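Local coordinates for protein endoglucanase FnCel5A (Fervidobacterium nodosum, PDB 3NCO) that probably hydrolyses internal beta-1,4-glucosidic bonds of cellulose, as a glycoside hydrolase of family 5 built on a TIM barrel, at residues His22-Gly27 against Lys48-Arg53; Val90-Asp95 against Asp132-Leu137; Leu190-Val193 against Ile199-Phe202. All coordinates share one frame; numbering follows the deposited sequence.

Contact 1 of 3, residues His22-Gly27 against Lys48-Arg53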
loop_
_atom_site.group_PDB
_atom_site.type_symbol
_atom_site.label_atom_id
_atom_site.label_comp_id
_atom_site.label_asym_id
_atom_site.label_seq_id
_atom_site.Cartn_x
_atom_site.Cartn_y
_atom_site.Cartn_z
ATOM N N HIS A 22 9.157 8.896 -0.499
ATOM C CA HIS A 22 7.944 9.262 -1.188
ATOM C C HIS A 22 7.726 8.335 -2.380
ATOM O O HIS A 22 8.505 8.351 -3.348
ATOM C CB HIS A 22 8.014 10.705 -1.665
ATOM C CG HIS A 22 8.042 11.728 -0.559
ATOM N ND1 HIS A 22 9.033 11.770 0.398
ATOM C CD2 HIS A 22 7.234 12.790 -0.301
ATOM C CE1 HIS A 22 8.830 12.804 1.204
ATOM N NE2 HIS A 22 7.743 13.437 0.805
ATOM N N GLY A 23 6.664 7.531 -2.266
ATOM C CA GLY A 23 6.406 6.476 -3.221
ATOM C C GLY A 23 5.097 6.640 -3.947
ATOM O O GLY A 23 4.377 7.660 -3.761
ATOM N N ILE A 24 4.820 5.652 -4.805
ATOM C CA ILE A 24 3.524 5.638 -5.515
ATOM C C ILE A 24 3.039 4.202 -5.710
ATOM O O ILE A 24 3.835 3.271 -5.772
ATOM C CB ILE A 24 3.663 6.413 -6.835
ATOM C CG1 ILE A 24 2.300 6.850 -7.502
ATOM C CG2 ILE A 24 4.612 5.646 -7.797
ATOM C CD1 ILE A 24 2.527 7.750 -8.618
ATOM N N ASN A 25 1.710 4.029 -5.755
ATOM C CA ASN A 25 1.110 2.733 -5.982
ATOM C C ASN A 25 0.917 2.529 -7.465
ATOM O O ASN A 25 0.375 3.412 -8.148
ATOM C CB ASN A 25 -0.276 2.705 -5.341
ATOM C CG ASN A 25 -0.222 2.493 -3.837
ATOM O OD1 ASN A 25 -0.217 1.355 -3.393
ATOM N ND2 ASN A 25 -0.122 3.552 -3.056
HETATM N N MSE A 26 1.309 1.328 -7.894
HETATM C CA MSE A 26 1.144 0.933 -9.302
HETATM C C MSE A 26 -0.041 -0.014 -9.299
HETATM O O MSE A 26 0.102 -1.252 -9.338
HETATM C CB MSE A 26 2.492 0.423 -9.842
HETATM C CG MSE A 26 3.268 1.664 -10.593
HETATM SE SE MSE A 26 2.229 1.273 -12.506
HETATM C CE MSE A 26 0.349 1.100 -12.434
ATOM N N GLY A 27 -1.196 0.628 -9.180
ATOM C CA GLY A 27 -2.505 0.001 -8.974
ATOM C C GLY A 27 -3.416 -0.149 -10.190
ATOM O O GLY A 27 -3.175 0.445 -11.269
ATOM N N LYS A 48 10.830 3.648 -15.200
ATOM C CA LYS A 48 11.789 4.678 -15.562
ATOM C C LYS A 48 11.126 6.045 -15.390
ATOM O O LYS A 48 11.735 6.961 -14.869
ATOM C CB LYS A 48 12.284 4.479 -17.018
ATOM C CG LYS A 48 13.179 5.602 -17.525
ATOM C CD LYS A 48 13.571 5.355 -18.975
ATOM C CE LYS A 48 14.327 6.588 -19.524
ATOM N NZ LYS A 48 14.831 6.461 -20.924
ATOM N N ILE A 49 9.859 6.147 -15.788
ATOM C CA ILE A 49 9.061 7.395 -15.633
ATOM C C ILE A 49 8.885 7.802 -14.174
ATOM O O ILE A 49 9.092 8.946 -13.773
ATOM C CB ILE A 49 7.724 7.203 -16.366
ATOM C CG1 ILE A 49 7.988 7.182 -17.881
ATOM C CG2 ILE A 49 6.695 8.270 -16.034
ATOM C CD1 ILE A 49 6.865 6.589 -18.705
ATOM N N ILE A 50 8.479 6.834 -13.379
ATOM C CA ILE A 50 8.340 7.070 -11.952
ATOM C C ILE A 50 9.643 7.532 -11.291
ATOM O O ILE A 50 9.662 8.475 -10.490
ATOM C CB ILE A 50 7.768 5.772 -11.267
ATOM C CG1 ILE A 50 6.309 5.528 -11.743
ATOM C CG2 ILE A 50 7.827 5.863 -9.691
ATOM C CD1 ILE A 50 5.735 4.175 -11.315
ATOM N N LYS A 51 10.732 6.839 -11.602
ATOM C CA LYS A 51 12.013 7.187 -10.967
ATOM C C LYS A 51 12.436 8.567 -11.441
ATOM O O LYS A 51 12.822 9.388 -10.608
ATOM C CB LYS A 51 13.093 6.160 -11.306
ATOM C CG LYS A 51 14.525 6.485 -10.696
ATOM C CD LYS A 51 14.516 6.381 -9.175
ATOM C CE LYS A 51 15.915 6.684 -8.559
ATOM N NZ LYS A 51 15.885 6.352 -7.104
ATOM N N GLU A 52 12.334 8.836 -12.760
ATOM C CA GLU A 52 12.767 10.157 -13.289
ATOM C C GLU A 52 12.037 11.298 -12.605
ATOM O O GLU A 52 12.606 12.407 -12.416
ATOM C CB GLU A 52 12.545 10.319 -14.817
ATOM C CG GLU A 52 13.172 9.284 -15.670
ATOM C CD GLU A 52 12.846 9.419 -17.179
ATOM O OE1 GLU A 52 13.819 9.710 -17.934
ATOM O OE2 GLU A 52 11.655 9.205 -17.621
ATOM N N ARG A 53 10.763 11.083 -12.292
ATOM C CA ARG A 53 9.971 12.153 -11.667
ATOM C C ARG A 53 10.423 12.439 -10.246
ATOM O O ARG A 53 10.206 13.563 -9.734
ATOM C CB ARG A 53 8.467 11.848 -11.745
ATOM C CG ARG A 53 7.570 12.940 -11.162
ATOM C CD ARG A 53 7.758 14.303 -11.908
ATOM N NE ARG A 53 6.904 15.368 -11.374
ATOM C CZ ARG A 53 7.216 16.095 -10.296
ATOM N NH1 ARG A 53 8.365 15.872 -9.652
ATOM N NH2 ARG A 53 6.379 17.042 -9.848
#
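The first beta-alpha-beta unit of the TIM barrel, strand 22-25, helix 44-53 and strand 57-60, is packed here through I50, which the helix sends inward against I24 and M26. I24 points outward from the barrel toward the helix, while N25 turns away from it and spends its amide on R59, G259 and Y292. The I24 side chain presents CG2, which meets CG2 of I50 at 3.7 Å and lies 4.0 Å from I50 CD1. Of the I50 branches, CG2, placed anti to its backbone N, meets I24 alone, whereas the extended CG1-CD1 arm (chi2 171°) lies against I24 CG2 and goes on to M26. There CD1 of I50 sits 3.6 Å from CG of M26, a selenomethionine whose chain is bent at chi2 and chi3; the methylene rather than the selenium makes the touch. Both pairs of side chains meet at a slant, and the nearest CA atoms, those of I24 and I50, stay 8.2 Å apart. I49 and R53 of the same helix touch W309. All three touching residues are buried and no hydrogen bond crosses between the segments, so the helix is held to the strand and to the loop that follows it by apolar contact, without directional bonds.

Contact 2 of 3, residues Val90-Asp95 against Asp132-Leu137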
loop_
_atom_site.group_PDB
_atom_site.type_symbol
_atom_site.label_atom_id
_atom_site.label_comp_id
_atom_site.label_asym_id
_atom_site.label_seq_id
_atom_site.Cartn_x
_atom_site.Cartn_y
_atom_site.Cartn_z
ATOM N N VAL A 90 12.339 -5.096 -13.192
ATOM C CA VAL A 90 12.398 -3.815 -13.876
ATOM C C VAL A 90 12.362 -2.654 -12.874
ATOM O O VAL A 90 13.041 -1.652 -13.049
ATOM C CB VAL A 90 11.228 -3.691 -14.871
ATOM C CG1 VAL A 90 11.224 -2.325 -15.508
ATOM C CG2 VAL A 90 11.311 -4.754 -15.945
ATOM N N ALA A 91 11.548 -2.755 -11.832
ATOM C CA ALA A 91 11.521 -1.605 -10.923
ATOM C C ALA A 91 12.850 -1.458 -10.165
ATOM O O ALA A 91 13.340 -0.360 -9.990
ATOM C CB ALA A 91 10.362 -1.771 -9.923
ATOM N N LEU A 92 13.453 -2.582 -9.780
ATOM C CA LEU A 92 14.763 -2.564 -9.093
ATOM C C LEU A 92 15.839 -2.085 -10.050
ATOM O O LEU A 92 16.809 -1.418 -9.644
ATOM C CB LEU A 92 15.101 -3.947 -8.543
ATOM C CG LEU A 92 14.321 -4.476 -7.367
ATOM C CD1 LEU A 92 14.767 -5.917 -7.122
ATOM C CD2 LEU A 92 14.547 -3.555 -6.133
ATOM N N LYS A 93 15.663 -2.404 -11.324
ATOM C CA LYS A 93 16.603 -1.954 -12.318
ATOM C C LYS A 93 16.625 -0.425 -12.388
ATOM O O LYS A 93 17.650 0.167 -12.658
ATOM C CB LYS A 93 16.272 -2.572 -13.704
ATOM C CG LYS A 93 16.991 -1.914 -14.877
ATOM C CD LYS A 93 16.468 -2.455 -16.236
ATOM C CE LYS A 93 17.380 -1.996 -17.400
ATOM N NZ LYS A 93 16.863 -2.521 -18.714
ATOM N N ASN A 94 15.463 0.190 -12.115
ATOM C CA ASN A 94 15.325 1.648 -12.163
ATOM C C ASN A 94 15.498 2.253 -10.766
ATOM O O ASN A 94 15.067 3.393 -10.505
ATOM C CB ASN A 94 13.940 2.006 -12.725
ATOM C CG ASN A 94 13.892 1.862 -14.210
ATOM O OD1 ASN A 94 14.357 2.736 -14.943
ATOM N ND2 ASN A 94 13.357 0.720 -14.676
ATOM N N ASP A 95 16.166 1.509 -9.885
ATOM C CA ASP A 95 16.594 2.041 -8.574
ATOM C C ASP A 95 15.415 2.529 -7.714
ATOM O O ASP A 95 15.524 3.520 -6.964
ATOM C CB ASP A 95 17.626 3.144 -8.748
ATOM C CG ASP A 95 18.953 2.619 -9.274
ATOM O OD1 ASP A 95 19.241 1.411 -9.130
ATOM O OD2 ASP A 95 19.724 3.433 -9.820
ATOM N N ASP A 132 16.335 -14.412 -2.513
ATOM C CA ASP A 132 17.692 -13.943 -2.775
ATOM C C ASP A 132 17.676 -12.526 -3.372
ATOM O O ASP A 132 18.727 -12.023 -3.767
ATOM C CB ASP A 132 18.442 -14.930 -3.689
ATOM C CG ASP A 132 18.688 -16.292 -2.999
ATOM O OD1 ASP A 132 19.115 -16.276 -1.830
ATOM O OD2 ASP A 132 18.451 -17.367 -3.614
ATOM N N TYR A 133 16.500 -11.913 -3.475
ATOM C CA TYR A 133 16.407 -10.559 -4.020
ATOM C C TYR A 133 17.038 -9.550 -3.070
ATOM O O TYR A 133 17.028 -9.766 -1.856
ATOM C CB TYR A 133 14.925 -10.204 -4.295
ATOM C CG TYR A 133 14.488 -10.574 -5.693
ATOM C CD1 TYR A 133 14.425 -11.907 -6.089
ATOM C CD2 TYR A 133 14.116 -9.595 -6.594
ATOM C CE1 TYR A 133 14.023 -12.277 -7.378
ATOM C CE2 TYR A 133 13.709 -9.929 -7.878
ATOM C CZ TYR A 133 13.668 -11.281 -8.278
ATOM O OH TYR A 133 13.262 -11.675 -9.551
ATOM N N PRO A 134 17.572 -8.430 -3.612
ATOM C CA PRO A 134 18.166 -7.382 -2.764
ATOM C C PRO A 134 17.202 -6.885 -1.681
ATOM O O PRO A 134 15.964 -6.999 -1.828
ATOM C CB PRO A 134 18.384 -6.215 -3.721
ATOM C CG PRO A 134 18.124 -6.661 -5.060
ATOM C CD PRO A 134 17.678 -8.112 -5.054
ATOM N N ASP A 135 17.764 -6.273 -0.636
ATOM C CA ASP A 135 16.944 -5.858 0.505
ATOM C C ASP A 135 16.038 -4.634 0.230
ATOM O O ASP A 135 15.259 -4.254 1.104
ATOM C CB ASP A 135 17.824 -5.629 1.739
ATOM C CG ASP A 135 18.813 -4.478 1.567
ATOM O OD1 ASP A 135 18.860 -3.757 0.530
ATOM O OD2 ASP A 135 19.570 -4.280 2.540
ATOM N N LYS A 136 16.114 -4.093 -0.993
ATOM C CA LYS A 136 15.293 -2.967 -1.456
ATOM C C LYS A 136 13.930 -3.475 -1.954
ATOM O O LYS A 136 13.112 -2.683 -2.350
ATOM C CB LYS A 136 16.001 -2.203 -2.580
ATOM C CG LYS A 136 17.141 -1.345 -2.029
ATOM C CD LYS A 136 18.148 -1.058 -3.124
ATOM C CE LYS A 136 19.367 -0.325 -2.497
ATOM N NZ LYS A 136 20.462 -0.219 -3.485
ATOM N N LEU A 137 13.750 -4.799 -1.963
ATOM C CA LEU A 137 12.409 -5.414 -2.091
ATOM C C LEU A 137 11.855 -5.723 -0.689
ATOM O O LEU A 137 12.464 -6.516 0.049
ATOM C CB LEU A 137 12.465 -6.732 -2.867
ATOM C CG LEU A 137 11.140 -7.506 -2.975
ATOM C CD1 LEU A 137 10.082 -6.741 -3.833
ATOM C CD2 LEU A 137 11.413 -8.912 -3.534
#
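L92, near the end of helix 78-93, pushes its two methyls into the bend Y133-L137 that leads into strand 137-140. On the inner side, CD1 of L92 lies 3.8 Å from CD2 of Y133, at the edge of the ring and near its plane, and CD2 of L92 comes 4.4 Å from N of the buried L137. The Y133 hydroxyl is hydrogen-bonded to D89 of the same helix, which supplements the apolar contact. The solvent side is looser, formed by two exposed residues: CG of P134 is 4.0 Å from L92 CD1, and CB of K136 is 4.1 Å from L92 CD2. K136 runs on extended, its NZ 6.0 Å from D95 OD1, too far for a salt bridge, though the opposite charges may attract weakly. Cutting L92 back to an alanine removes both methyls and is likely to open a gap between helix end and turn, with the Y133 edge, P134 CG and K136 CB each losing this partner. D95, with positive phi, is the C-prime residue of the Schellman motif ending the helix, and R172 hydrogen-bonds the carbonyls of Y133, P134 and L137. Apolar side chains therefore join the two segments, and no hydrogen bond crosses between the segments themselves.

Contact 3 of 3, residues Leu190-Val193 against Ile199-Phe202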
loop_
_atom_site.group_PDB
_atom_site.type_symbol
_atom_site.label_atom_id
_atom_site.label_comp_id
_atom_site.label_asym_id
_atom_site.label_seq_id
_atom_site.Cartn_x
_atom_site.Cartn_y
_atom_site.Cartn_z
ATOM N N LEU A 190 -4.180 -3.291 16.583
ATOM C CA LEU A 190 -3.128 -4.157 16.020
ATOM C C LEU A 190 -2.209 -4.633 17.130
ATOM O O LEU A 190 -1.710 -3.808 17.911
ATOM C CB LEU A 190 -2.337 -3.364 14.978
ATOM C CG LEU A 190 -1.247 -4.047 14.181
ATOM C CD1 LEU A 190 -1.779 -5.280 13.427
ATOM C CD2 LEU A 190 -0.580 -3.024 13.213
ATOM N N LYS A 191 -1.991 -5.959 17.212
ATOM C CA LYS A 191 -1.035 -6.548 18.168
ATOM C C LYS A 191 0.254 -6.910 17.425
ATOM O O LYS A 191 0.213 -7.672 16.451
ATOM C CB LYS A 191 -1.630 -7.784 18.837
ATOM C CG LYS A 191 -0.730 -8.379 19.829
ATOM C CD LYS A 191 -1.110 -9.811 20.177
ATOM C CE LYS A 191 -2.359 -9.854 21.036
ATOM N NZ LYS A 191 -2.648 -11.299 21.290
ATOM N N LEU A 192 1.381 -6.370 17.886
ATOM C CA LEU A 192 2.659 -6.585 17.199
ATOM C C LEU A 192 3.291 -7.923 17.620
ATOM O O LEU A 192 2.699 -8.689 18.401
ATOM C CB LEU A 192 3.584 -5.366 17.357
ATOM C CG LEU A 192 3.034 -4.089 16.721
ATOM C CD1 LEU A 192 3.991 -2.930 16.931
ATOM C CD2 LEU A 192 2.881 -4.336 15.201
ATOM N N VAL A 193 4.402 -8.262 17.022
ATOM C CA VAL A 193 5.177 -9.437 17.414
ATOM C C VAL A 193 6.602 -8.939 17.610
ATOM O O VAL A 193 6.920 -7.815 17.226
ATOM C CB VAL A 193 5.132 -10.528 16.336
ATOM C CG1 VAL A 193 3.687 -11.092 16.242
ATOM C CG2 VAL A 193 5.592 -9.999 15.031
ATOM N N ILE A 199 7.308 -3.058 9.545
ATOM C CA ILE A 199 6.805 -1.688 9.472
ATOM C C ILE A 199 5.293 -1.777 9.493
ATOM O O ILE A 199 4.718 -2.667 8.855
ATOM C CB ILE A 199 7.268 -1.050 8.131
ATOM C CG1 ILE A 199 8.808 -0.882 8.158
ATOM C CG2 ILE A 199 6.631 0.328 7.867
ATOM C CD1 ILE A 199 9.403 -0.417 6.837
ATOM N N VAL A 200 4.642 -0.836 10.178
ATOM C CA VAL A 200 3.167 -0.905 10.225
ATOM C C VAL A 200 2.665 0.097 9.205
ATOM O O VAL A 200 3.266 1.171 9.019
ATOM C CB VAL A 200 2.670 -0.541 11.683
ATOM C CG1 VAL A 200 1.190 -0.228 11.707
ATOM C CG2 VAL A 200 3.024 -1.686 12.656
ATOM N N SER A 201 1.576 -0.255 8.518
ATOM C CA SER A 201 1.021 0.670 7.528
ATOM C C SER A 201 -0.463 0.971 7.721
ATOM O O SER A 201 -1.233 0.066 7.986
ATOM C CB SER A 201 1.248 0.072 6.141
ATOM O OG SER A 201 0.695 0.909 5.160
ATOM N N PHE A 202 -0.842 2.244 7.526
ATOM C CA PHE A 202 -2.293 2.603 7.490
ATOM C C PHE A 202 -2.557 3.321 6.190
ATOM O O PHE A 202 -1.595 3.660 5.499
ATOM C CB PHE A 202 -2.757 3.451 8.696
ATOM C CG PHE A 202 -2.299 4.912 8.666
ATOM C CD1 PHE A 202 -3.222 5.942 8.513
ATOM C CD2 PHE A 202 -0.936 5.241 8.855
ATOM C CE1 PHE A 202 -2.783 7.314 8.525
ATOM C CE2 PHE A 202 -0.504 6.576 8.847
ATOM C CZ PHE A 202 -1.422 7.589 8.685
#
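V200 is gripped from one side by two leucines, L190 and L192, whose side chains reach in from the loop after strand 174-177. The apolar contacts are all methyl to methyl. CD2 of L190 meets the valine end on, 3.6 Å from CG1 of V200, and also lies 3.9 Å from V200 CG2, so it sits close to both branches. L192 comes in at a slant and offers its own CD2, 3.7 Å from CG2 of V200. The torsions of V200 point its two methyls at different leucines: with CG1 anti to the backbone N (chi1 165°) and CG2 anti to the carbonyl carbon, CG1 has L190 as its nearest partner and CG2 has L192. L190 has CG anti to its backbone N (chi1 -176°), which carries its branch in toward the strand. The backbones stay well apart, with 9.0 Å between the CA atoms of L192 and V200.

In the TIM barrel, strand 198-204 lies between strands 174-177 and 256-261, and V200 is on its outer face. No helix is found between strands 174-177 and 198-204, and the loop carrying L190 and L192 covers V200 there, between helices 151-168 and 232-252. W248 of the second helix touches both leucines and V200, extending the apolar layer.

Hydrogen bonds serve each segment separately, and none crosses between them. The strand uses its backbone on its barrel neighbours, V200 pairing with P255 and F257, I199 with V174 and I176. S201 turns away from the loop and bonds through OG to the F257 carbonyl. On the loop, K191 N donates to OD1 of N155, and K191 O accepts from the hydroxyl of Y158, both partners standing on helix 151-168.

How the contacts relate
Contacts 1 and 3 are buried, and each covers the outer face of a strand in the same closed barrel, by a helix at 22-27/48-53 and by a loop at 190-193/199-202. They lie on opposite sides of the chain's centre, about 25 Å apart between centres. Contact 2 is a surface contact joining a helix end to the turn before another barrel strand; its apolar core grades into charged, open side chains, which the other two lack at their touching residues. Contacts 1 and 2 are direct neighbours: K51 NZ probably hydrogen-bonds D95 O at 2.9 Å, tying helix 44-53 to the turn that caps helix 78-93. Contact 3 touches neither.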